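Protein ACDH-11, isoform b (Caenorhabditis elegans, PDB 4Y9J) belongs to the acyl-CoA dehydrogenase family of flavoproteins and holds flavin-adenine dinucleotide in a four-chain assembly. Local coordinates at residues Gly264-Asn267 / Gly268-Met271. Residues are numbered along the deposited sequence; the frame is centred on the assembly and turned at random.
Sequences GNLN and GIQM
Leu266 and Ile269 meet where the chain turns into strand 269-274. The contact is local, within one continuous run of backbone. Leu266 CB lies 4.2 Å from Ile269 CB and 3.3 Å from Ile269 O. The first torsion of Leu266 sets CG opposite its carbonyl carbon (chi1 -71°); the second, extended, carries CD1 toward Met271. Leu266 CD1 lies 4.2 Å from Met271 CE, an apolar contact. Ile269 bends back over the turn, with CG1 3.2 Å from Asn267 O. Its side chain also packs on Leu288 and Leu290 of strand 285-298.

The backbone makes an inverse gamma turn centred on Asn267. Gly268 N donates to Leu266 O at 3.1 Å, a weak bond bent to 123°. This turn ends the loop after strand 252-258 in the middle domain of the acyl-CoA dehydrogenase fold, and strand 269-274 then pairs antiparallel with strand 285-298.

Polar groups tie the turn to its surroundings. The bond from CA to CB of Asn267 heads away from residues 268-271, though CB still touches Gly268; its ND2 donates to Lys258 O and Ile294 O. Met271 N is hydrogen-bonded to OD1 of Asp90, on strand 88-93.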
ATOM      1  N   GLY B 264     -28.890   1.653  -8.451  1.00 55.57           N
ATOM      2  CA  GLY B 264     -27.418   1.586  -8.515  1.00 52.81           C
ATOM      3  C   GLY B 264     -26.875   0.346  -7.822  1.00 47.32           C
ATOM      4  O   GLY B 264     -25.656   0.209  -7.666  1.00 50.19           O
ATOM      5  N   ASN B 265     -27.780  -0.554  -7.437  1.00 45.32           N
ATOM      6  CA  ASN B 265     -27.426  -1.805  -6.783  1.00 47.40           C
ATOM      7  C   ASN B 265     -27.150  -2.872  -7.823  1.00 43.02           C
ATOM      8  O   ASN B 265     -27.799  -2.920  -8.861  1.00 41.42           O
ATOM      9  CB  ASN B 265     -28.559  -2.309  -5.920  1.00 51.06           C
ATOM     10  CG  ASN B 265     -28.918  -1.354  -4.794  1.00 56.37           C
ATOM     11  OD1 ASN B 265     -28.084  -0.721  -4.197  1.00 60.65           O
ATOM     12  ND2 ASN B 265     -30.164  -1.246  -4.545  1.00 63.08           N
ATOM     13  N   LEU B 266     -26.218  -3.757  -7.514  1.00 40.91           N
ATOM     14  CA  LEU B 266     -25.954  -4.882  -8.400  1.00 41.43           C
ATOM     15  C   LEU B 266     -27.143  -5.766  -8.663  1.00 40.11           C
ATOM     16  O   LEU B 266     -27.943  -6.084  -7.794  1.00 39.32           O
ATOM     17  CB  LEU B 266     -24.749  -5.720  -7.889  1.00 41.46           C
ATOM     18  CG  LEU B 266     -23.453  -4.964  -8.073  1.00 42.14           C
ATOM     19  CD1 LEU B 266     -22.317  -5.611  -7.304  1.00 45.94           C
ATOM     20  CD2 LEU B 266     -23.122  -4.941  -9.554  1.00 41.79           C
ATOM     21  N   ASN B 267     -27.282  -6.161  -9.921  1.00 40.01           N
ATOM     22  CA  ASN B 267     -28.386  -6.994 -10.339  1.00 42.18           C
ATOM     23  C   ASN B 267     -28.103  -8.504 -10.083  1.00 40.17           C
ATOM     24  O   ASN B 267     -27.693  -9.182 -10.979  1.00 38.90           O
ATOM     25  CB  ASN B 267     -28.725  -6.711 -11.856  1.00 40.24           C
ATOM     26  CG  ASN B 267     -29.687  -7.703 -12.484  1.00 41.07           C
ATOM     27  OD1 ASN B 267     -30.514  -8.338 -11.849  1.00 37.99           O
ATOM     28  ND2 ASN B 267     -29.550  -7.847 -13.802  1.00 42.61           N
ATOM     29  N   GLY B 268     -28.400  -9.006  -8.877  1.00 39.61           N
ATOM     30  CA  GLY B 268     -28.197 -10.424  -8.507  1.00 38.82           C
ATOM     31  C   GLY B 268     -26.700 -10.853  -8.589  1.00 36.79           C
ATOM     32  O   GLY B 268     -26.415 -11.996  -8.919  1.00 37.04           O
ATOM     33  N   ILE B 269     -25.747  -9.937  -8.415  1.00 33.70           N
ATOM     34  CA  ILE B 269     -24.370 -10.187  -8.675  1.00 33.77           C
ATOM     35  C   ILE B 269     -23.565  -9.764  -7.461  1.00 36.30           C
ATOM     36  O   ILE B 269     -23.892  -8.777  -6.832  1.00 34.65           O
ATOM     37  CB  ILE B 269     -23.863  -9.320  -9.866  1.00 34.93           C
ATOM     38  CG1 ILE B 269     -24.505  -9.782 -11.175  1.00 38.52           C
ATOM     39  CG2 ILE B 269     -22.352  -9.253  -9.984  1.00 34.59           C
ATOM     40  CD1 ILE B 269     -24.521  -8.656 -12.217  1.00 40.96           C
ATOM     41  N   GLN B 270     -22.541 -10.539  -7.138  1.00 33.51           N
ATOM     42  CA  GLN B 270     -21.553 -10.165  -6.130  1.00 34.43           C
ATOM     43  C   GLN B 270     -20.203 -10.254  -6.761  1.00 33.63           C
ATOM     44  O   GLN B 270     -19.928 -11.200  -7.589  1.00 32.80           O
ATOM     45  CB  GLN B 270     -21.595 -11.102  -4.902  1.00 34.38           C
ATOM     46  CG  GLN B 270     -22.670 -10.719  -3.906  1.00 37.02           C
ATOM     47  CD  GLN B 270     -22.588 -11.583  -2.652  1.00 38.96           C
ATOM     48  OE1 GLN B 270     -21.730 -12.411  -2.546  1.00 41.93           O
ATOM     49  NE2 GLN B 270     -23.499 -11.425  -1.790  1.00 39.99           N
ATOM     50  N   MET B 271     -19.352  -9.292  -6.476  1.00 31.05           N
ATOM     51  CA  MET B 271     -18.032  -9.340  -7.007  1.00 32.24           C
ATOM     52  C   MET B 271     -17.147 -10.041  -5.974  1.00 32.30           C
ATOM     53  O   MET B 271     -16.886  -9.532  -4.854  1.00 31.61           O
ATOM     54  CB  MET B 271     -17.515  -7.952  -7.286  1.00 34.84           C
ATOM     55  CG  MET B 271     -18.348  -7.070  -8.231  1.00 38.74           C
ATOM     56  SD  MET B 271     -17.414  -5.586  -8.728  1.00 38.85           S
ATOM     57  CE  MET B 271     -18.779  -4.712  -9.465  1.00 45.76           C
TER